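PDB 6HXJ: ATP-citrate lyase beta-subunit, which probably takes part in ATP- and CoA-dependent cleavage of citrate to oxaloacetate and acetyl-CoA, with release of ADP and phosphate. Local coordinates for residues Ile353-Gly358 with Phe377-Tyr382; Glu260-Thr265 with Ile285-Glu290; Pro232-Glu237 with Phe253-Gly258. All coordinates share one frame; numbering follows the deposited sequence.

Interaction 1. Residues Ile353-Gly358 with Phe377-Tyr382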
ATOM      1  N   ILE A 353     -38.368 -41.439  30.711  1.00107.63           N
ATOM      2  CA  ILE A 353     -37.252 -41.501  29.766  1.00104.53           C
ATOM      3  C   ILE A 353     -36.122 -42.264  30.465  1.00110.09           C
ATOM      4  O   ILE A 353     -35.848 -42.008  31.640  1.00111.44           O
ATOM      5  CB  ILE A 353     -36.821 -40.070  29.268  1.00106.47           C
ATOM      6  CG1 ILE A 353     -37.994 -39.362  28.532  1.00107.37           C
ATOM      7  CG2 ILE A 353     -35.588 -40.130  28.359  1.00103.60           C
ATOM      8  CD1 ILE A 353     -37.881 -37.870  28.323  1.00108.49           C
ATOM      9  N   TRP A 354     -35.492 -43.225  29.744  1.00105.61           N
ATOM     10  CA  TRP A 354     -34.377 -44.046  30.232  1.00104.42           C
ATOM     11  C   TRP A 354     -33.148 -43.757  29.385  1.00102.20           C
ATOM     12  O   TRP A 354     -33.153 -44.007  28.179  1.00 99.66           O
ATOM     13  CB  TRP A 354     -34.739 -45.543  30.206  1.00104.43           C
ATOM     14  CG  TRP A 354     -35.996 -45.873  30.956  1.00109.20           C
ATOM     15  CD1 TRP A 354     -37.273 -45.882  30.471  1.00112.92           C
ATOM     16  CD2 TRP A 354     -36.093 -46.180  32.347  1.00112.77           C
ATOM     17  NE1 TRP A 354     -38.157 -46.206  31.468  1.00116.02           N
ATOM     18  CE2 TRP A 354     -37.461 -46.403  32.632  1.00119.47           C
ATOM     19  CE3 TRP A 354     -35.147 -46.334  33.379  1.00115.78           C
ATOM     20  CZ2 TRP A 354     -37.912 -46.754  33.911  1.00122.90           C
ATOM     21  CZ3 TRP A 354     -35.592 -46.681  34.646  1.00121.55           C
ATOM     22  CH2 TRP A 354     -36.961 -46.890  34.903  1.00124.77           C
ATOM     23  N   VAL A 355     -32.115 -43.188  30.011  1.00 96.74           N
ATOM     24  CA  VAL A 355     -30.882 -42.801  29.346  1.00 93.41           C
ATOM     25  C   VAL A 355     -29.712 -43.657  29.830  1.00 96.80           C
ATOM     26  O   VAL A 355     -29.511 -43.817  31.038  1.00 98.33           O
ATOM     27  CB  VAL A 355     -30.594 -41.272  29.497  1.00 96.66           C
ATOM     28  CG1 VAL A 355     -29.356 -40.849  28.712  1.00 93.61           C
ATOM     29  CG2 VAL A 355     -31.787 -40.442  29.057  1.00 97.29           C
ATOM     30  N   ARG A 356     -28.959 -44.214  28.878  1.00 89.98           N
ATOM     31  CA  ARG A 356     -27.721 -44.961  29.122  1.00 88.69           C
ATOM     32  C   ARG A 356     -26.840 -44.699  27.914  1.00 89.52           C
ATOM     33  O   ARG A 356     -27.204 -45.057  26.790  1.00 88.37           O
ATOM     34  CB  ARG A 356     -27.946 -46.472  29.365  1.00 86.94           C
ATOM     35  CG  ARG A 356     -26.707 -47.213  29.865  1.00 90.91           C
ATOM     36  CD  ARG A 356     -25.845 -47.702  28.716  1.00 93.97           C
ATOM     37  NE  ARG A 356     -24.663 -48.423  29.175  1.00 88.17           N
ATOM     38  CZ  ARG A 356     -23.612 -48.703  28.416  1.00 93.69           C
ATOM     39  NH1 ARG A 356     -23.573 -48.305  27.145  1.00 85.64           N
ATOM     40  NH2 ARG A 356     -22.581 -49.364  28.923  1.00 77.87           N
ATOM     41  N   ARG A 357     -25.700 -44.052  28.134  1.00 83.76           N
ATOM     42  CA  ARG A 357     -24.818 -43.682  27.050  1.00 80.62           C
ATOM     43  C   ARG A 357     -23.356 -43.480  27.506  1.00 85.35           C
ATOM     44  O   ARG A 357     -23.068 -43.209  28.676  1.00 86.54           O
ATOM     45  CB  ARG A 357     -25.373 -42.417  26.364  1.00 78.11           C
ATOM     46  CG  ARG A 357     -24.690 -41.957  25.073  1.00 85.47           C
ATOM     47  CD  ARG A 357     -24.825 -42.923  23.915  1.00 85.83           C
ATOM     48  NE  ARG A 357     -24.455 -42.289  22.648  1.00 90.88           N
ATOM     49  CZ  ARG A 357     -23.718 -42.861  21.699  1.00101.44           C
ATOM     50  NH1 ARG A 357     -23.257 -44.099  21.860  1.00 68.08           N
ATOM     51  NH2 ARG A 357     -23.443 -42.205  20.573  1.00 99.52           N
ATOM     52  N   GLY A 358     -22.455 -43.636  26.545  1.00 80.29           N
ATOM     53  CA  GLY A 358     -21.023 -43.382  26.654  1.00 79.75           C
ATOM     54  C   GLY A 358     -20.513 -42.807  25.348  1.00 82.71           C
ATOM     55  O   GLY A 358     -21.186 -42.936  24.315  1.00 81.30           O
ATOM     56  N   PHE A 377     -39.300 -33.670  33.976  1.00125.16           N
ATOM     57  CA  PHE A 377     -39.213 -34.914  33.203  1.00122.22           C
ATOM     58  C   PHE A 377     -38.914 -36.093  34.128  1.00128.96           C
ATOM     59  O   PHE A 377     -38.012 -35.994  34.975  1.00130.05           O
ATOM     60  CB  PHE A 377     -38.092 -34.820  32.148  1.00119.95           C
ATOM     61  CG  PHE A 377     -38.396 -33.960  30.952  1.00120.44           C
ATOM     62  CD1 PHE A 377     -38.948 -34.510  29.806  1.00121.64           C
ATOM     63  CD2 PHE A 377     -38.067 -32.610  30.945  1.00123.88           C
ATOM     64  CE1 PHE A 377     -39.208 -33.718  28.688  1.00122.24           C
ATOM     65  CE2 PHE A 377     -38.348 -31.813  29.834  1.00126.32           C
ATOM     66  CZ  PHE A 377     -38.900 -32.376  28.709  1.00122.56           C
ATOM     67  N   ASP A 378     -39.640 -37.226  33.936  1.00125.34           N
ATOM     68  CA  ASP A 378     -39.413 -38.481  34.674  1.00125.33           C
ATOM     69  C   ASP A 378     -38.219 -39.237  33.978  1.00123.74           C
ATOM     70  O   ASP A 378     -38.371 -40.329  33.422  1.00121.24           O
ATOM     71  CB  ASP A 378     -40.716 -39.312  34.697  1.00128.55           C
ATOM     72  CG  ASP A 378     -40.835 -40.323  35.830  1.00143.27           C
ATOM     73  OD1 ASP A 378     -39.897 -41.133  36.012  1.00142.02           O
ATOM     74  OD2 ASP A 378     -41.906 -40.368  36.472  1.00156.57           O
ATOM     75  N   ILE A 379     -37.036 -38.605  34.005  1.00118.53           N
ATOM     76  CA  ILE A 379     -35.835 -39.078  33.329  1.00115.05           C
ATOM     77  C   ILE A 379     -34.826 -39.739  34.295  1.00119.43           C
ATOM     78  O   ILE A 379     -34.422 -39.136  35.297  1.00120.87           O
ATOM     79  CB  ILE A 379     -35.210 -37.921  32.463  1.00116.55           C
ATOM     80  CG1 ILE A 379     -34.031 -38.409  31.593  1.00113.37           C
ATOM     81  CG2 ILE A 379     -34.828 -36.675  33.280  1.00120.41           C
ATOM     82  CD1 ILE A 379     -33.742 -37.533  30.395  1.00114.62           C
ATOM     83  N   HIS A 380     -34.427 -40.994  33.965  1.00114.77           N
ATOM     84  CA  HIS A 380     -33.402 -41.782  34.675  1.00115.23           C
ATOM     85  C   HIS A 380     -32.196 -41.868  33.741  1.00114.31           C
ATOM     86  O   HIS A 380     -32.324 -42.343  32.607  1.00110.66           O
ATOM     87  CB  HIS A 380     -33.922 -43.185  35.079  1.00117.83           C
ATOM     88  CG  HIS A 380     -35.177 -43.145  35.906  1.00125.30           C
ATOM     89  ND1 HIS A 380     -36.436 -43.055  35.317  1.00127.10           N
ATOM     90  CD2 HIS A 380     -35.327 -43.131  37.251  1.00131.34           C
ATOM     91  CE1 HIS A 380     -37.299 -43.000  36.317  1.00130.40           C
ATOM     92  NE2 HIS A 380     -36.683 -43.051  37.500  1.00133.55           N
ATOM     93  N   VAL A 381     -31.056 -41.311  34.180  1.00111.45           N
ATOM     94  CA  VAL A 381     -29.849 -41.301  33.357  1.00109.02           C
ATOM     95  C   VAL A 381     -28.735 -42.077  34.083  1.00116.53           C
ATOM     96  O   VAL A 381     -28.427 -41.847  35.262  1.00119.07           O
ATOM     97  CB  VAL A 381     -29.402 -39.908  32.765  1.00111.35           C
ATOM     98  CG1 VAL A 381     -30.374 -38.776  33.077  1.00113.37           C
ATOM     99  CG2 VAL A 381     -27.950 -39.529  33.080  1.00110.61           C
ATOM    100  N   TYR A 382     -28.176 -43.044  33.340  1.00111.80           N
ATOM    101  CA  TYR A 382     -27.126 -43.952  33.768  1.00111.44           C
ATOM    102  C   TYR A 382     -25.895 -43.811  32.872  1.00109.06           C
ATOM    103  O   TYR A 382     -25.978 -43.374  31.710  1.00104.94           O
ATOM    104  CB  TYR A 382     -27.630 -45.414  33.769  1.00114.08           C
ATOM    105  CG  TYR A 382     -28.908 -45.623  34.549  1.00120.80           C
ATOM    106  CD1 TYR A 382     -28.881 -45.891  35.912  1.00126.97           C
ATOM    107  CD2 TYR A 382     -30.148 -45.546  33.922  1.00121.51           C
ATOM    108  CE1 TYR A 382     -30.058 -46.085  36.633  1.00132.35           C
ATOM    109  CE2 TYR A 382     -31.331 -45.725  34.633  1.00125.87           C
ATOM    110  CZ  TYR A 382     -31.283 -45.984  35.991  1.00140.88           C
ATOM    111  OH  TYR A 382     -32.456 -46.143  36.696  1.00147.94           O
TER
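Trp354 and His380 adopt nearly the same first torsion (chi1 -55° and -56°), CG anti to the carbonyl carbon in both, so that the rings of this bridged pair, already on one face of the sheet, run side by side. They form an offset stack: the planes differ by 16°, the centroid of the six-membered indole ring lies 4.5 Å from that of the imidazole, and His380 ND1 sits over the rim of the indole face. Tyr382 comes to the edge of the same indole, its OH near the ring plane and 3.8 Å from Trp354 CZ3. Beneath, the strands pair in parallel. Ile353 N donates to Asp378 O (2.9 Å), Ile353 O accepts from His380 N (2.9 Å), Val355 N reaches His380 O (2.7 Å) and Val355 O receives Tyr382 N (2.8 Å). On the other face Ile379 CD1 rests against both Ile353 CG2 and Val355 CG2, while Val355 and Val381 lie alongside each other. Arg357 leads away, its NH1 bonding to Ala321 O and to a citrate anion probably taken up from the crystallisation liquor. Helix 362-371, the link of this beta-alpha-beta unit, packs through Ile369 on Val355, Ile379 and Val381; helix 391-397 meets Trp354 and Tyr382, and strand 315-318 pairs with the far edge of strand 352-356.

Interaction 2. Residues Glu260-Thr265 with Ile285-Glu290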
ATOM      1  N   GLU A 260     -45.485 -50.144  23.118  1.00121.23           N
ATOM      2  CA  GLU A 260     -45.407 -49.272  24.289  1.00121.05           C
ATOM      3  C   GLU A 260     -43.992 -48.716  24.523  1.00120.43           C
ATOM      4  O   GLU A 260     -43.849 -47.695  25.198  1.00119.62           O
ATOM      5  CB  GLU A 260     -45.910 -50.005  25.556  1.00125.15           C
ATOM      6  CG  GLU A 260     -47.079 -50.970  25.362  1.00141.82           C
ATOM      7  CD  GLU A 260     -48.358 -50.404  24.766  1.00174.57           C
ATOM      8  OE1 GLU A 260     -48.719 -50.819  23.640  1.00176.43           O
ATOM      9  OE2 GLU A 260     -48.994 -49.543  25.419  1.00171.42           O
ATOM     10  N   ILE A 261     -42.948 -49.391  24.004  1.00113.85           N
ATOM     11  CA  ILE A 261     -41.574 -48.948  24.249  1.00111.07           C
ATOM     12  C   ILE A 261     -40.926 -48.326  22.990  1.00112.70           C
ATOM     13  O   ILE A 261     -40.649 -49.017  22.004  1.00111.63           O
ATOM     14  CB  ILE A 261     -40.696 -50.068  24.890  1.00113.58           C
ATOM     15  CG1 ILE A 261     -41.349 -50.652  26.150  1.00116.76           C
ATOM     16  CG2 ILE A 261     -39.310 -49.551  25.235  1.00112.02           C
ATOM     17  CD1 ILE A 261     -41.816 -52.069  25.999  1.00128.17           C
ATOM     18  N   ALA A 262     -40.615 -47.027  23.075  1.00107.47           N
ATOM     19  CA  ALA A 262     -39.985 -46.271  21.991  1.00105.11           C
ATOM     20  C   ALA A 262     -38.455 -46.171  22.086  1.00101.53           C
ATOM     21  O   ALA A 262     -37.909 -45.724  23.092  1.00 99.62           O
ATOM     22  CB  ALA A 262     -40.615 -44.885  21.881  1.00107.04           C
ATOM     23  N   LEU A 263     -37.780 -46.590  21.032  1.00 94.54           N
ATOM     24  CA  LEU A 263     -36.324 -46.561  20.998  1.00 91.57           C
ATOM     25  C   LEU A 263     -35.785 -45.312  20.303  1.00 94.06           C
ATOM     26  O   LEU A 263     -36.255 -44.965  19.221  1.00 92.16           O
ATOM     27  CB  LEU A 263     -35.757 -47.829  20.304  1.00 90.77           C
ATOM     28  CG  LEU A 263     -36.295 -49.198  20.709  1.00 95.09           C
ATOM     29  CD1 LEU A 263     -35.843 -50.261  19.722  1.00 94.60           C
ATOM     30  CD2 LEU A 263     -35.907 -49.535  22.148  1.00 94.69           C
ATOM     31  N   LEU A 264     -34.782 -44.667  20.922  1.00 92.04           N
ATOM     32  CA  LEU A 264     -34.024 -43.523  20.414  1.00 92.59           C
ATOM     33  C   LEU A 264     -32.551 -43.876  20.697  1.00 95.98           C
ATOM     34  O   LEU A 264     -31.872 -43.286  21.543  1.00 96.79           O
ATOM     35  CB  LEU A 264     -34.472 -42.199  21.090  1.00 94.42           C
ATOM     36  CG  LEU A 264     -33.701 -40.882  20.759  1.00 99.21           C
ATOM     37  CD1 LEU A 264     -33.572 -40.629  19.265  1.00 99.22           C
ATOM     38  CD2 LEU A 264     -34.316 -39.696  21.459  1.00103.70           C
ATOM     39  N   THR A 265     -32.081 -44.903  20.009  1.00 90.73           N
ATOM     40  CA  THR A 265     -30.762 -45.463  20.262  1.00 88.76           C
ATOM     41  C   THR A 265     -29.697 -45.104  19.194  1.00 90.44           C
ATOM     42  O   THR A 265     -29.986 -44.913  18.003  1.00 89.07           O
ATOM     43  CB  THR A 265     -30.902 -46.977  20.488  1.00 89.79           C
ATOM     44  OG1 THR A 265     -31.581 -47.522  19.356  1.00 89.90           O
ATOM     45  CG2 THR A 265     -31.723 -47.303  21.758  1.00 83.93           C
ATOM     46  N   ILE A 285     -42.053 -53.112  20.801  1.00102.39           N
ATOM     47  CA  ILE A 285     -41.330 -51.920  20.321  1.00100.03           C
ATOM     48  C   ILE A 285     -42.289 -50.984  19.580  1.00107.10           C
ATOM     49  O   ILE A 285     -43.106 -51.428  18.768  1.00108.65           O
ATOM     50  CB  ILE A 285     -40.000 -52.187  19.536  1.00100.01           C
ATOM     51  CG1 ILE A 285     -40.204 -52.991  18.228  1.00101.10           C
ATOM     52  CG2 ILE A 285     -38.957 -52.842  20.429  1.00 98.62           C
ATOM     53  CD1 ILE A 285     -39.058 -52.896  17.227  1.00103.78           C
ATOM     54  N   ALA A 286     -42.229 -49.693  19.932  1.00104.16           N
ATOM     55  CA  ALA A 286     -43.061 -48.661  19.339  1.00105.13           C
ATOM     56  C   ALA A 286     -42.455 -48.301  17.998  1.00107.02           C
ATOM     57  O   ALA A 286     -43.188 -48.060  17.039  1.00107.79           O
ATOM     58  CB  ALA A 286     -43.108 -47.446  20.248  1.00105.70           C
ATOM     59  N   ASN A 287     -41.103 -48.313  17.921  1.00100.96           N
ATOM     60  CA  ASN A 287     -40.393 -48.007  16.682  1.00 99.98           C
ATOM     61  C   ASN A 287     -39.005 -48.600  16.656  1.00102.58           C
ATOM     62  O   ASN A 287     -38.525 -49.120  17.666  1.00101.06           O
ATOM     63  CB  ASN A 287     -40.270 -46.474  16.518  1.00 99.49           C
ATOM     64  CG  ASN A 287     -39.378 -45.828  17.557  1.00113.28           C
ATOM     65  OD1 ASN A 287     -39.791 -45.601  18.699  1.00108.28           O
ATOM     66  ND2 ASN A 287     -38.118 -45.568  17.201  1.00 94.57           N
ATOM     67  N   TYR A 288     -38.341 -48.464  15.494  1.00100.49           N
ATOM     68  CA  TYR A 288     -36.917 -48.733  15.319  1.00 99.83           C
ATOM     69  C   TYR A 288     -36.283 -47.378  14.911  1.00104.11           C
ATOM     70  O   TYR A 288     -36.713 -46.774  13.925  1.00104.85           O
ATOM     71  CB  TYR A 288     -36.590 -49.825  14.276  1.00101.80           C
ATOM     72  CG  TYR A 288     -35.085 -49.998  14.124  1.00102.27           C
ATOM     73  CD1 TYR A 288     -34.351 -50.777  15.032  1.00102.70           C
ATOM     74  CD2 TYR A 288     -34.379 -49.324  13.125  1.00102.80           C
ATOM     75  CE1 TYR A 288     -32.960 -50.895  14.933  1.00100.39           C
ATOM     76  CE2 TYR A 288     -32.984 -49.413  13.039  1.00101.82           C
ATOM     77  CZ  TYR A 288     -32.282 -50.209  13.939  1.00106.46           C
ATOM     78  OH  TYR A 288     -30.919 -50.343  13.833  1.00107.43           O
ATOM     79  N   ALA A 289     -35.315 -46.887  15.697  1.00 98.88           N
ATOM     80  CA  ALA A 289     -34.648 -45.627  15.408  1.00 97.76           C
ATOM     81  C   ALA A 289     -33.174 -45.777  15.652  1.00 99.66           C
ATOM     82  O   ALA A 289     -32.746 -46.210  16.726  1.00 99.51           O
ATOM     83  CB  ALA A 289     -35.218 -44.495  16.259  1.00 98.73           C
ATOM     84  N   GLU A 290     -32.392 -45.417  14.651  1.00 94.20           N
ATOM     85  CA  GLU A 290     -30.942 -45.448  14.704  1.00 90.50           C
ATOM     86  C   GLU A 290     -30.426 -44.059  14.310  1.00 91.12           C
ATOM     87  O   GLU A 290     -30.987 -43.415  13.432  1.00 90.03           O
ATOM     88  CB  GLU A 290     -30.451 -46.513  13.709  1.00 92.12           C
ATOM     89  CG  GLU A 290     -28.957 -46.548  13.449  1.00105.76           C
ATOM     90  CD  GLU A 290     -28.581 -46.811  12.004  1.00139.97           C
ATOM     91  OE1 GLU A 290     -27.786 -46.015  11.453  1.00137.79           O
ATOM     92  OE2 GLU A 290     -29.084 -47.799  11.417  1.00140.38           O
TER
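Ile261 O takes the amide of Ala286 in a straight bond (N to O 2.7 Å), but beyond this bridge the backbones spread. The strand axes approach to 5.9 Å at 21°, and the register slips by one residue, from Ile261 facing Ile285 to Leu264 facing Ala289. Asn287 spans the wider gap with its side chain. With chi1 at 67°, CG lies between its own backbone N and carbonyl carbon, and the amide reaches across to Leu263 much as a peptide group would: ND2 donates to Leu263 O (2.8 Å) in the plane of that carbonyl, while OD1 receives a weak, bent bond from Leu263 N (3.2 Å). The parallel pair belongs to the beta-alpha-beta crossover strand 261-266, helix 268-280, strand 287-292, part of a mixed sheet consistent with the flavodoxin-like domains of succinyl-CoA synthetases. With Asn287 cut back to an alanine, Leu263 N and O are likely to lose the amide that bridges the gap to them. Leu263 runs its CD1 branch alongside Asn287 O (3.6 Å) and obliquely onto Ile285 CG2 (4.1 Å). The methyls of Ala262 and Ala286 meet at 3.9 Å between CB atoms, and Ala289 CB faces Leu263 O. Farther along, Thr265 OG1 is hydrogen-bonded to Ser271 OG on helix 268-280, with Ala289 O also close to that hydroxyl.

Interaction 3. Residues Pro232-Glu237 with Phe253-Gly258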
ATOM      1  N   PRO A 232     -44.819 -49.359   1.530  1.00161.82           N
ATOM      2  CA  PRO A 232     -43.992 -48.138   1.425  1.00160.32           C
ATOM      3  C   PRO A 232     -44.190 -47.189   2.608  1.00166.46           C
ATOM      4  O   PRO A 232     -45.211 -47.220   3.298  1.00170.55           O
ATOM      5  CB  PRO A 232     -44.408 -47.522   0.086  1.00163.54           C
ATOM      6  CG  PRO A 232     -45.342 -48.528  -0.563  1.00169.02           C
ATOM      7  CD  PRO A 232     -45.924 -49.332   0.552  1.00166.43           C
ATOM      8  N   PHE A 233     -43.177 -46.374   2.823  1.00159.83           N
ATOM      9  CA  PHE A 233     -42.960 -45.475   3.929  1.00161.09           C
ATOM     10  C   PHE A 233     -43.970 -44.376   4.084  1.00166.22           C
ATOM     11  O   PHE A 233     -44.442 -43.801   3.111  1.00166.49           O
ATOM     12  CB  PHE A 233     -41.551 -44.892   3.826  1.00159.88           C
ATOM     13  CG  PHE A 233     -40.542 -45.854   3.250  1.00156.17           C
ATOM     14  CD1 PHE A 233     -39.937 -46.816   4.053  1.00157.50           C
ATOM     15  CD2 PHE A 233     -40.181 -45.790   1.907  1.00156.05           C
ATOM     16  CE1 PHE A 233     -38.998 -47.703   3.519  1.00153.88           C
ATOM     17  CE2 PHE A 233     -39.244 -46.676   1.373  1.00154.21           C
ATOM     18  CZ  PHE A 233     -38.646 -47.616   2.187  1.00150.29           C
ATOM     19  N   THR A 234     -44.263 -44.087   5.353  1.00147.02           N
ATOM     20  CA  THR A 234     -45.146 -43.046   5.878  1.00147.06           C
ATOM     21  C   THR A 234     -44.478 -41.658   5.725  1.00149.25           C
ATOM     22  O   THR A 234     -43.367 -41.556   5.227  1.00147.73           O
ATOM     23  CB  THR A 234     -45.497 -43.354   7.374  1.00149.66           C
ATOM     24  OG1 THR A 234     -44.464 -42.918   8.266  1.00143.02           O
ATOM     25  CG2 THR A 234     -45.811 -44.824   7.631  1.00147.89           C
ATOM     26  N   GLU A 235     -45.134 -40.602   6.219  1.00145.88           N
ATOM     27  CA  GLU A 235     -44.629 -39.223   6.190  1.00145.30           C
ATOM     28  C   GLU A 235     -43.398 -38.994   7.054  1.00142.62           C
ATOM     29  O   GLU A 235     -42.406 -38.458   6.565  1.00142.41           O
ATOM     30  CB  GLU A 235     -45.742 -38.212   6.557  1.00149.51           C
ATOM     31  CG  GLU A 235     -46.587 -38.552   7.786  1.00158.75           C
ATOM     32  CD  GLU A 235     -47.508 -37.455   8.292  1.00177.60           C
ATOM     33  OE1 GLU A 235     -48.327 -36.939   7.496  1.00172.40           O
ATOM     34  OE2 GLU A 235     -47.436 -37.138   9.502  1.00166.34           O
ATOM     35  N   ALA A 236     -43.465 -39.397   8.333  1.00134.06           N
ATOM     36  CA  ALA A 236     -42.375 -39.276   9.295  1.00128.77           C
ATOM     37  C   ALA A 236     -41.172 -39.964   8.714  1.00129.63           C
ATOM     38  O   ALA A 236     -40.125 -39.349   8.586  1.00129.51           O
ATOM     39  CB  ALA A 236     -42.769 -39.941  10.597  1.00127.12           C
ATOM     40  N   GLU A 237     -41.358 -41.220   8.286  1.00123.98           N
ATOM     41  CA  GLU A 237     -40.338 -42.061   7.690  1.00121.66           C
ATOM     42  C   GLU A 237     -39.618 -41.368   6.565  1.00126.43           C
ATOM     43  O   GLU A 237     -38.418 -41.109   6.685  1.00123.72           O
ATOM     44  CB  GLU A 237     -40.944 -43.379   7.231  1.00124.29           C
ATOM     45  CG  GLU A 237     -41.165 -44.336   8.400  1.00133.25           C
ATOM     46  CD  GLU A 237     -42.012 -45.576   8.162  1.00154.74           C
ATOM     47  OE1 GLU A 237     -41.834 -46.236   7.112  1.00159.31           O
ATOM     48  OE2 GLU A 237     -42.809 -45.925   9.064  1.00138.79           O
ATOM     49  N   PHE A 253     -35.470 -44.184  10.736  1.00 94.51           N
ATOM     50  CA  PHE A 253     -36.678 -44.324  11.542  1.00 95.03           C
ATOM     51  C   PHE A 253     -37.662 -45.263  10.856  1.00102.61           C
ATOM     52  O   PHE A 253     -37.931 -45.111   9.662  1.00104.84           O
ATOM     53  CB  PHE A 253     -37.324 -42.960  11.878  1.00 97.12           C
ATOM     54  CG  PHE A 253     -38.662 -43.044  12.577  1.00 99.29           C
ATOM     55  CD1 PHE A 253     -38.738 -43.242  13.956  1.00100.30           C
ATOM     56  CD2 PHE A 253     -39.847 -42.915  11.862  1.00103.37           C
ATOM     57  CE1 PHE A 253     -39.977 -43.316  14.602  1.00101.89           C
ATOM     58  CE2 PHE A 253     -41.081 -42.998  12.505  1.00107.02           C
ATOM     59  CZ  PHE A 253     -41.138 -43.195  13.871  1.00103.31           C
ATOM     60  N   VAL A 254     -38.158 -46.251  11.611  1.00 99.00           N
ATOM     61  CA  VAL A 254     -39.151 -47.225  11.157  1.00101.14           C
ATOM     62  C   VAL A 254     -40.256 -47.301  12.219  1.00105.03           C
ATOM     63  O   VAL A 254     -39.968 -47.504  13.400  1.00100.86           O
ATOM     64  CB  VAL A 254     -38.562 -48.627  10.842  1.00103.92           C
ATOM     65  CG1 VAL A 254     -39.625 -49.529  10.223  1.00106.52           C
ATOM     66  CG2 VAL A 254     -37.345 -48.545   9.927  1.00102.78           C
ATOM     67  N   GLU A 255     -41.504 -47.146  11.795  1.00106.97           N
ATOM     68  CA  GLU A 255     -42.640 -47.205  12.703  1.00109.73           C
ATOM     69  C   GLU A 255     -43.166 -48.632  12.818  1.00114.69           C
ATOM     70  O   GLU A 255     -43.429 -49.287  11.801  1.00115.86           O
ATOM     71  CB  GLU A 255     -43.750 -46.236  12.246  1.00114.40           C
ATOM     72  CG  GLU A 255     -44.672 -45.773  13.371  1.00131.12           C
ATOM     73  CD  GLU A 255     -45.691 -44.692  13.040  1.00163.50           C
ATOM     74  OE1 GLU A 255     -45.366 -43.777  12.245  1.00171.90           O
ATOM     75  OE2 GLU A 255     -46.800 -44.731  13.622  1.00153.47           O
ATOM     76  N   VAL A 256     -43.259 -49.124  14.055  1.00110.57           N
ATOM     77  CA  VAL A 256     -43.791 -50.455  14.338  1.00112.04           C
ATOM     78  C   VAL A 256     -45.248 -50.253  14.794  1.00118.07           C
ATOM     79  O   VAL A 256     -45.473 -49.466  15.721  1.00115.59           O
ATOM     80  CB  VAL A 256     -42.931 -51.240  15.363  1.00113.62           C
ATOM     81  CG1 VAL A 256     -43.523 -52.615  15.656  1.00115.19           C
ATOM     82  CG2 VAL A 256     -41.502 -51.386  14.850  1.00111.27           C
ATOM     83  N   PRO A 257     -46.249 -50.906  14.135  1.00118.90           N
ATOM     84  CA  PRO A 257     -47.657 -50.731  14.556  1.00121.35           C
ATOM     85  C   PRO A 257     -47.914 -51.071  16.035  1.00123.92           C
ATOM     86  O   PRO A 257     -47.727 -52.207  16.466  1.00122.40           O
ATOM     87  CB  PRO A 257     -48.429 -51.645  13.594  1.00126.20           C
ATOM     88  CG  PRO A 257     -47.539 -51.787  12.401  1.00129.92           C
ATOM     89  CD  PRO A 257     -46.159 -51.831  12.984  1.00122.13           C
ATOM     90  N   GLY A 258     -48.285 -50.050  16.797  1.00121.30           N
ATOM     91  CA  GLY A 258     -48.498 -50.149  18.234  1.00121.94           C
ATOM     92  C   GLY A 258     -47.193 -49.982  18.978  1.00124.89           C
ATOM     93  O   GLY A 258     -46.378 -49.121  18.621  1.00123.34           O
TER
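Glu237 carries this contact, reaching from the first turn of helix 235-246 to strand 250-255. Its CG stands anti to the carbonyl carbon (chi1 -78°) and the chain beyond is extended, so that it passes Phe253 at CG and the carboxylate arrives at the backbone of Glu255. There OE2 accepts the amide of Glu255 at a rather long 3.3 Å from N to OE2, the donor lying above the carboxylate plane, 59° out of it. On the way Glu237 CG comes obliquely against the phenyl ring, 4.0 Å from Phe253 CD2. The ring is brought up to the helix because Phe253 CG is anti to its own backbone N (chi1 173°). Ala236 adds its methyl to the same ring, also obliquely, CB to Phe253 CE2 4.0 Å, and Leu303, Thr306 and Ile307 of helix 297-309 also pack on this phenylalanine. Thr234, the N-cap residue of helix 235-246, crosses Glu255 at about a right angle, with OG1 4.2 Å from Glu255 OE1, a near approach without a bond. The two glutamates bring like charges close, Glu237 OE2 lying 4.6 Å from Glu255 OE1. Arg231 probably offsets this through its salt bridge to Glu237 OE2, and the helix N terminus is likely to favour the ionised carboxylate, so an apolar contact and a charge that Arg231 probably balances join the helix start to the strand.

How the interactions relate
Along the chain the three contacts follow one another in series, none nested in or crossing another. Interaction 3 comes first, closing the turn from helix 235-246 back along strand 250-255, the antiparallel edge strand of the mixed sheet. Interaction 2 then closes the crossover through helix 268-280, and the two touch directly, because strand 287-292 lies between strands 250-255 and 261-266: Tyr288 O pairs with Val254 N (2.8 Å), probably by a hydrogen bond. Interaction 1 closes last, around helix 362-371, at the opposite edge. Strand 315-318 separates it from interaction 2, their centres about 14 Å apart. Together they span one sheet from edge to edge.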